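Local coordinates for odorant binding protein 4 (Chrysopa pallens, PDB 6JPM) that probably binds small odorant molecules, as a secreted member of the PBP/GOBP family of insect odorant-binding proteins, at residues N12-M17 with L51-I56; G35-D40 with C107-N112. All blocks are in the same frame, centred on the assembly; numbering follows the deposited sequence.

Interaction 1: N12-M17 with L51-I56; sequences NLMRKM and LETMKI
Thr-53 is the first residue of 51-56 to meet the other helix, and both of its branches are used. Its chi1 of -60° sets OG1 beside the backbone N and leaves CG2 anti to it, against the thioether of Met-14, with Thr-53 CG2 3.8 Å from Met-14 CE; the two side chains pass each other in opposite directions. Met-17 and Thr-53 reach toward each other tip to tip, the Met-17 methyl lying against both branches. Met-17 CE comes to 3.1 Å from Thr-53 OG1, a close approach of a methyl to an oxygen, and 3.6 Å from Thr-53 CG2. It gets there because the Met-17 chain folds at its last torsion (chi3 60°). Thr-53 OG1 has its hydrogen-bond partner within its own helix, the carbonyl of Cys-49, one turn back. Threonine suits this spot: its hydroxyl is satisfied locally and its methyl serves the interface.

Met-54 follows, crossing Met-14 at about a right angle. Met-14 is extended beyond CG, which carries its sulphur across to Met-54: Met-14 SD lies 3.5 Å from Met-54 CG. Unbranched, flexible methionines can bridge backbones whose nearest CA atoms, those of Met-14 and Thr-53, are still 7.3 Å apart. Lys-55 then breaks the helical path with a positive phi of 67°, forming a Schellman motif in which Lys-55 N bonds to Glu-52 O at 2.8 Å and Ile-56 N, weakly, to Leu-51 O at 3.0 Å.

The middle of helix 4-22 thus packs on the C-terminal end of helix 41-53, where Met-14 also touches Ile-50. Beyond the turn, Ile-56 leads into the small antiparallel pair 57-58 and 61-62, while Leu-51 and Ile-56 pack against Phe-104 of helix 99-111.

Interaction 2: G35-D40 with C107-N112; sequences GVFDDD and CLYLSN
The aromatic contact between Phe-37 and Tyr-109 is an offset edge-to-face pair. The rings stand nearly perpendicular, planes at 83°, with centroids 5.8 Å apart, and Phe-37 turns its edge to the face of Tyr-109. Its leading atom, Phe-37 CZ, comes to 3.8 Å from Tyr-109 CD1. Tyr-109 reaches the loop because its ring is directed opposite the backbone N (chi1 -179°). Phenylalanine offers an edge wide enough to touch Tyr-109 with CZ and Leu-110 with CE2.

Aliphatic packing continues along that edge, where Phe-37 CE2 lies 4.0 Å from Leu-110 CG; both Leu-110 methyls, CD1 and CD2, also lie near Phe-37 CE2.

Backbone against ring is the third element. Gly-35 CA is 3.5 Å from Tyr-109 CE1, closeness that glycine's missing side chain permits; its positive phi (74°) also suits the Schellman motif ending helix 26-32. Within its own segment, Gly-35 C lies over the centre of one Phe-37 ring face.

The polar bonds stay off the interface. Asp-38 OD1 accepts from Asp-40 N, the N-cap residue of helix 41-53, at 3.0 Å from above the carboxylate plane, an Asx turn; Gln-28 binds both carboxylates. Ser-111 OG donates to Leu-108 O at 3.1 Å and also bonds Ser-85.

The loop joining helices 26-32 and 41-53 is thereby laid along helix 99-111, Phe-37 also touching Tyr-102 and Lys-106 earlier in it. That helix is tied to helix 76-89 by the disulfide Cys-89–Cys-107.

The two contacts lie on opposite sides of the chain's centre, their centres about 17 Å apart and their nearest atoms about 5 Å apart without touching. Their segments alternate along the sequence: helix 4-22, the loop before helix 41-53, the end of that helix, then helix 99-111. Helix 41-53 connects them, since the loop of interaction 2 leads into it and interaction 1 uses its far end. In this compact, single-chain helical fold, interaction 1 joins the first helix to 51-56, interaction 2 the loop at 35-40 to the last helix. Disulfides add covalent ties: Cys-18–Cys-49 between the two helices of interaction 1, and Cys-45–Cys-98 from helix 41-53 to the residue just before helix 99-111.

Interaction 1: N12-M17 with L51-I56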
ATOM      1  N   ASN A  12       1.133   4.714  10.852  1.00 31.44           N
ATOM      2  CA  ASN A  12       1.736   6.014  11.133  1.00 29.54           C
ATOM      3  C   ASN A  12       3.251   5.905  11.287  1.00 28.54           C
ATOM      4  O   ASN A  12       4.003   6.776  10.830  1.00 29.61           O
ATOM      5  CB  ASN A  12       1.097   6.615  12.385  1.00 33.83           C
ATOM      6  CG  ASN A  12       1.437   8.066  12.558  1.00 42.27           C
ATOM      7  OD1 ASN A  12       2.374   8.410  13.266  1.00 42.49           O
ATOM      8  ND2 ASN A  12       0.687   8.931  11.890  1.00 52.59           N
ATOM      9  N   LEU A  13       3.720   4.824  11.898  1.00 25.63           N
ATOM     10  CA  LEU A  13       5.156   4.643  12.063  1.00 24.43           C
ATOM     11  C   LEU A  13       5.845   4.379  10.724  1.00 30.35           C
ATOM     12  O   LEU A  13       6.974   4.834  10.497  1.00 27.89           O
ATOM     13  CB  LEU A  13       5.388   3.501  13.048  1.00 29.50           C
ATOM     14  CG  LEU A  13       6.809   3.161  13.470  1.00 40.63           C
ATOM     15  CD1 LEU A  13       7.512   4.412  13.981  1.00 41.34           C
ATOM     16  CD2 LEU A  13       6.713   2.102  14.557  1.00 38.18           C
ATOM     17  N   MET A  14       5.194   3.628   9.829  1.00 27.10           N
ATOM     18  CA  MET A  14       5.760   3.426   8.499  1.00 23.50           C
ATOM     19  C   MET A  14       5.829   4.737   7.731  1.00 17.61           C
ATOM     20  O   MET A  14       6.798   4.997   7.006  1.00 21.57           O
ATOM     21  CB  MET A  14       4.929   2.404   7.723  1.00 21.22           C
ATOM     22  CG  MET A  14       5.005   1.004   8.286  1.00 28.20           C
ATOM     23  SD  MET A  14       4.220  -0.208   7.197  1.00 31.40           S
ATOM     24  CE  MET A  14       4.671  -1.722   8.033  1.00 36.07           C
ATOM     25  N   ARG A  15       4.802   5.573   7.859  1.00 20.14           N
ATOM     26  CA  ARG A  15       4.833   6.855   7.170  1.00 20.82           C
ATOM     27  C   ARG A  15       5.980   7.713   7.680  1.00 23.16           C
ATOM     28  O   ARG A  15       6.707   8.317   6.885  1.00 23.59           O
ATOM     29  CB  ARG A  15       3.502   7.582   7.327  1.00 25.09           C
ATOM     30  CG  ARG A  15       3.454   8.882   6.530  1.00 25.23           C
ATOM     31  CD  ARG A  15       2.675   9.885   7.253  1.00 34.70           C
ATOM     32  NE  ARG A  15       2.858  11.234   6.742  1.00 35.78           N
ATOM     33  CZ  ARG A  15       1.869  11.936   6.217  1.00 32.66           C
ATOM     34  NH1 ARG A  15       0.673  11.387   6.137  1.00 22.64           N
ATOM     35  NH2 ARG A  15       2.064  13.177   5.780  1.00 29.52           N
ATOM     36  N   LYS A  16       6.160   7.765   9.003  1.00 22.53           N
ATOM     37  CA  LYS A  16       7.232   8.549   9.613  1.00 24.76           C
ATOM     38  C   LYS A  16       8.598   8.125   9.103  1.00 23.69           C
ATOM     39  O   LYS A  16       9.501   8.951   8.982  1.00 31.10           O
ATOM     40  CB  LYS A  16       7.196   8.397  11.137  1.00 31.58           C
ATOM     41  CG  LYS A  16       6.102   9.152  11.841  1.00 36.85           C
ATOM     42  CD  LYS A  16       6.221   8.898  13.339  1.00 45.46           C
ATOM     43  CE  LYS A  16       5.204   9.669  14.150  1.00 50.04           C
ATOM     44  NZ  LYS A  16       5.188   9.158  15.556  1.00 54.88           N
ATOM     45  N   MET A  17       8.770   6.846   8.782  1.00 25.58           N
ATOM     46  CA  MET A  17      10.042   6.429   8.211  1.00 25.19           C
ATOM     47  C   MET A  17      10.119   6.725   6.713  1.00 28.54           C
ATOM     48  O   MET A  17      11.139   7.233   6.231  1.00 26.31           O
ATOM     49  CB  MET A  17      10.253   4.944   8.472  1.00 27.90           C
ATOM     50  CG  MET A  17      11.374   4.381   7.631  1.00 46.06           C
ATOM     51  SD  MET A  17      11.274   2.601   7.562  1.00 67.91           S
ATOM     52  CE  MET A  17       9.672   2.395   6.812  1.00 71.55           C
ATOM     53  N   LEU A  51       5.265  -0.367   0.798  1.00 19.44           N
ATOM     54  CA  LEU A  51       4.963  -1.764   0.503  1.00 23.51           C
ATOM     55  C   LEU A  51       6.188  -2.658   0.657  1.00 20.81           C
ATOM     56  O   LEU A  51       6.044  -3.835   0.986  1.00 25.68           O
ATOM     57  CB  LEU A  51       4.361  -1.887  -0.897  1.00 21.60           C
ATOM     58  CG  LEU A  51       2.939  -1.333  -0.995  1.00 26.77           C
ATOM     59  CD1 LEU A  51       2.605  -0.983  -2.436  1.00 25.13           C
ATOM     60  CD2 LEU A  51       1.928  -2.364  -0.420  1.00 22.80           C
ATOM     61  N   GLU A  52       7.395  -2.133   0.447  1.00 21.36           N
ATOM     62  CA  GLU A  52       8.580  -2.905   0.827  1.00 25.36           C
ATOM     63  C   GLU A  52       8.635  -3.102   2.340  1.00 27.03           C
ATOM     64  O   GLU A  52       8.909  -4.204   2.821  1.00 25.04           O
ATOM     65  CB  GLU A  52       9.858  -2.217   0.345  1.00 22.59           C
ATOM     66  CG  GLU A  52      10.223  -2.501  -1.113  1.00 29.94           C
ATOM     67  CD  GLU A  52      11.572  -1.897  -1.488  1.00 42.96           C
ATOM     68  OE1 GLU A  52      12.165  -1.208  -0.627  1.00 48.72           O
ATOM     69  OE2 GLU A  52      12.037  -2.098  -2.631  1.00 46.35           O
ATOM     70  N   THR A  53       8.347  -2.048   3.100  1.00 26.51           N
ATOM     71  CA  THR A  53       8.358  -2.153   4.557  1.00 27.77           C
ATOM     72  C   THR A  53       7.307  -3.130   5.057  1.00 26.42           C
ATOM     73  O   THR A  53       7.547  -3.845   6.034  1.00 27.41           O
ATOM     74  CB  THR A  53       8.155  -0.772   5.168  1.00 26.23           C
ATOM     75  OG1 THR A  53       9.222   0.071   4.741  1.00 25.90           O
ATOM     76  CG2 THR A  53       8.135  -0.831   6.695  1.00 24.53           C
ATOM     77  N   MET A  54       6.152  -3.198   4.396  1.00 26.71           N
ATOM     78  CA  MET A  54       5.155  -4.207   4.730  1.00 27.34           C
ATOM     79  C   MET A  54       5.525  -5.596   4.228  1.00 27.26           C
ATOM     80  O   MET A  54       4.805  -6.552   4.537  1.00 29.77           O
ATOM     81  CB  MET A  54       3.791  -3.825   4.153  1.00 19.70           C
ATOM     82  CG  MET A  54       3.203  -2.541   4.750  1.00 26.80           C
ATOM     83  SD  MET A  54       1.785  -1.983   3.769  1.00 28.08           S
ATOM     84  CE  MET A  54       0.515  -3.141   4.294  1.00 34.10           C
ATOM     85  N   LYS A  55       6.604  -5.719   3.446  1.00 24.88           N
ATOM     86  CA  LYS A  55       7.070  -6.955   2.819  1.00 30.56           C
ATOM     87  C   LYS A  55       6.116  -7.470   1.746  1.00 33.53           C
ATOM     88  O   LYS A  55       6.283  -8.593   1.272  1.00 35.59           O
ATOM     89  CB  LYS A  55       7.340  -8.047   3.860  1.00 34.77           C
ATOM     90  CG  LYS A  55       8.532  -7.707   4.749  1.00 39.61           C
ATOM     91  CD  LYS A  55       8.699  -8.698   5.889  1.00 56.05           C
ATOM     92  CE  LYS A  55       7.677  -8.457   6.988  1.00 66.08           C
ATOM     93  NZ  LYS A  55       8.030  -9.202   8.229  1.00 73.28           N
ATOM     94  N   ILE A  56       5.137  -6.665   1.338  1.00 30.68           N
ATOM     95  CA  ILE A  56       4.199  -7.036   0.282  1.00 27.64           C
ATOM     96  C   ILE A  56       4.848  -6.908  -1.097  1.00 28.07           C
ATOM     97  O   ILE A  56       4.534  -7.674  -2.012  1.00 32.59           O
ATOM     98  CB  ILE A  56       2.930  -6.163   0.409  1.00 24.10           C
ATOM     99  CG1 ILE A  56       2.221  -6.461   1.740  1.00 28.76           C
ATOM    100  CG2 ILE A  56       1.985  -6.377  -0.769  1.00 22.95           C
ATOM    101  CD1 ILE A  56       1.656  -7.892   1.829  1.00 27.47           C
TER

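Interaction 2: G35-D40 with C107-N112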
ATOM      1  N   GLY A  35      -7.894   9.292  -4.029  1.00 25.74           N
ATOM      2  CA  GLY A  35      -7.985   8.877  -5.419  1.00 25.61           C
ATOM      3  C   GLY A  35      -7.433   9.863  -6.422  1.00 27.23           C
ATOM      4  O   GLY A  35      -7.773   9.791  -7.605  1.00 30.33           O
ATOM      5  N   VAL A  36      -6.590  10.787  -5.990  1.00 28.84           N
ATOM      6  CA  VAL A  36      -5.911  11.704  -6.894  1.00 31.50           C
ATOM      7  C   VAL A  36      -4.458  11.272  -6.934  1.00 30.61           C
ATOM      8  O   VAL A  36      -3.716  11.451  -5.960  1.00 27.97           O
ATOM      9  CB  VAL A  36      -6.053  13.163  -6.453  1.00 34.19           C
ATOM     10  CG1 VAL A  36      -5.205  14.041  -7.338  1.00 33.40           C
ATOM     11  CG2 VAL A  36      -7.531  13.583  -6.517  1.00 33.01           C
ATOM     12  N   PHE A  37      -4.053  10.714  -8.066  1.00 26.81           N
ATOM     13  CA  PHE A  37      -2.805   9.965  -8.186  1.00 30.18           C
ATOM     14  C   PHE A  37      -1.773  10.806  -8.922  1.00 32.62           C
ATOM     15  O   PHE A  37      -1.891  11.042 -10.126  1.00 41.13           O
ATOM     16  CB  PHE A  37      -3.059   8.642  -8.900  1.00 30.00           C
ATOM     17  CG  PHE A  37      -4.057   7.766  -8.202  1.00 27.58           C
ATOM     18  CD1 PHE A  37      -3.951   7.521  -6.840  1.00 26.72           C
ATOM     19  CD2 PHE A  37      -5.121   7.209  -8.899  1.00 26.27           C
ATOM     20  CE1 PHE A  37      -4.860   6.716  -6.189  1.00 24.89           C
ATOM     21  CE2 PHE A  37      -6.041   6.415  -8.253  1.00 34.10           C
ATOM     22  CZ  PHE A  37      -5.908   6.168  -6.892  1.00 26.42           C
ATOM     23  N   ASP A  38      -0.769  11.256  -8.181  1.00 31.14           N
ATOM     24  CA  ASP A  38       0.332  12.054  -8.694  1.00 35.39           C
ATOM     25  C   ASP A  38       1.451  11.088  -9.058  1.00 38.85           C
ATOM     26  O   ASP A  38       2.052  10.475  -8.172  1.00 39.50           O
ATOM     27  CB  ASP A  38       0.769  13.040  -7.613  1.00 36.84           C
ATOM     28  CG  ASP A  38       1.919  13.920  -8.026  1.00 38.70           C
ATOM     29  OD1 ASP A  38       2.345  13.879  -9.197  1.00 45.74           O
ATOM     30  OD2 ASP A  38       2.393  14.668  -7.144  1.00 36.48           O
ATOM     31  N   ASP A  39       1.731  10.928 -10.357  1.00 28.45           N
ATOM     32  CA  ASP A  39       2.781   9.979 -10.712  1.00 27.06           C
ATOM     33  C   ASP A  39       4.181  10.558 -10.524  1.00 30.65           C
ATOM     34  O   ASP A  39       5.150  10.036 -11.087  1.00 31.41           O
ATOM     35  CB  ASP A  39       2.574   9.455 -12.135  1.00 36.53           C
ATOM     36  CG  ASP A  39       2.797  10.513 -13.224  1.00 44.40           C
ATOM     37  OD1 ASP A  39       3.208  11.661 -12.938  1.00 45.50           O
ATOM     38  OD2 ASP A  39       2.558  10.166 -14.402  1.00 48.13           O
ATOM     39  N   ASP A  40       4.304  11.628  -9.744  1.00 24.37           N
ATOM     40  CA  ASP A  40       5.619  12.141  -9.387  1.00 27.98           C
ATOM     41  C   ASP A  40       6.429  11.038  -8.718  1.00 29.72           C
ATOM     42  O   ASP A  40       5.886  10.220  -7.971  1.00 26.07           O
ATOM     43  CB  ASP A  40       5.482  13.345  -8.453  1.00 28.20           C
ATOM     44  CG  ASP A  40       6.822  13.867  -7.966  1.00 34.52           C
ATOM     45  OD1 ASP A  40       7.543  14.541  -8.737  1.00 38.91           O
ATOM     46  OD2 ASP A  40       7.160  13.600  -6.807  1.00 34.50           O
ATOM     47  N   CYS A 107      -4.262   0.494  -7.936  1.00 25.22           N
ATOM     48  CA  CYS A 107      -5.259  -0.537  -8.200  1.00 22.01           C
ATOM     49  C   CYS A 107      -6.005  -0.895  -6.923  1.00 28.60           C
ATOM     50  O   CYS A 107      -7.239  -1.010  -6.919  1.00 27.97           O
ATOM     51  CB  CYS A 107      -4.587  -1.776  -8.802  1.00 21.32           C
ATOM     52  SG  CYS A 107      -5.762  -3.108  -9.232  1.00 34.05           S
ATOM     53  N   LEU A 108      -5.266  -1.084  -5.827  1.00 22.14           N
ATOM     54  CA  LEU A 108      -5.896  -1.466  -4.571  1.00 22.62           C
ATOM     55  C   LEU A 108      -6.923  -0.431  -4.147  1.00 23.93           C
ATOM     56  O   LEU A 108      -8.033  -0.779  -3.723  1.00 25.26           O
ATOM     57  CB  LEU A 108      -4.854  -1.631  -3.472  1.00 24.02           C
ATOM     58  CG  LEU A 108      -3.992  -2.884  -3.527  1.00 30.98           C
ATOM     59  CD1 LEU A 108      -3.074  -2.868  -2.326  1.00 27.14           C
ATOM     60  CD2 LEU A 108      -4.856  -4.143  -3.550  1.00 27.81           C
ATOM     61  N   TYR A 109      -6.559   0.853  -4.250  1.00 26.04           N
ATOM     62  CA  TYR A 109      -7.479   1.925  -3.885  1.00 27.96           C
ATOM     63  C   TYR A 109      -8.734   1.878  -4.747  1.00 26.60           C
ATOM     64  O   TYR A 109      -9.857   1.874  -4.232  1.00 28.46           O
ATOM     65  CB  TYR A 109      -6.790   3.288  -4.007  1.00 22.99           C
ATOM     66  CG  TYR A 109      -7.719   4.419  -3.620  1.00 27.34           C
ATOM     67  CD1 TYR A 109      -8.624   4.939  -4.543  1.00 32.99           C
ATOM     68  CD2 TYR A 109      -7.728   4.938  -2.326  1.00 26.93           C
ATOM     69  CE1 TYR A 109      -9.508   5.938  -4.203  1.00 33.47           C
ATOM     70  CE2 TYR A 109      -8.619   5.956  -1.973  1.00 26.58           C
ATOM     71  CZ  TYR A 109      -9.504   6.453  -2.926  1.00 34.45           C
ATOM     72  OH  TYR A 109     -10.396   7.459  -2.634  1.00 36.14           O
ATOM     73  N   LEU A 110      -8.561   1.822  -6.070  1.00 29.36           N
ATOM     74  CA  LEU A 110      -9.706   1.844  -6.975  1.00 32.87           C
ATOM     75  C   LEU A 110     -10.593   0.611  -6.851  1.00 32.22           C
ATOM     76  O   LEU A 110     -11.780   0.686  -7.188  1.00 34.36           O
ATOM     77  CB  LEU A 110      -9.232   1.995  -8.418  1.00 29.58           C
ATOM     78  CG  LEU A 110      -8.592   3.348  -8.706  1.00 36.56           C
ATOM     79  CD1 LEU A 110      -8.088   3.397 -10.144  1.00 37.08           C
ATOM     80  CD2 LEU A 110      -9.599   4.452  -8.421  1.00 35.37           C
ATOM     81  N   SER A 111     -10.051  -0.499  -6.393  1.00 33.05           N
ATOM     82  CA  SER A 111     -10.895  -1.706  -6.255  1.00 36.50           C
ATOM     83  C   SER A 111     -11.882  -1.546  -5.102  1.00 40.40           C
ATOM     84  O   SER A 111     -12.909  -2.167  -5.149  1.00 44.47           O
ATOM     85  CB  SER A 111     -10.085  -2.931  -6.111  1.00 40.70           C
ATOM     86  OG  SER A 111      -9.769  -3.156  -4.772  1.00 51.23           O
ATOM     87  N   ASN A 112     -11.569  -0.699  -4.132  1.00 41.80           N
ATOM     88  CA  ASN A 112     -12.407  -0.529  -2.919  1.00 44.53           C
ATOM     89  C   ASN A 112     -11.942   0.711  -2.164  1.00 37.28           C
ATOM     90  O   ASN A 112     -11.282   0.567  -1.199  1.00 36.08           O
ATOM     91  CB  ASN A 112     -12.340  -1.763  -2.018  1.00 45.60           C
ATOM     92  CG  ASN A 112     -13.544  -1.890  -1.112  1.00 52.62           C
ATOM     93  OD1 ASN A 112     -14.303  -0.959  -0.962  1.00 54.92           O
ATOM     94  ND2 ASN A 112     -13.712  -3.028  -0.486  1.00 50.90           N
TER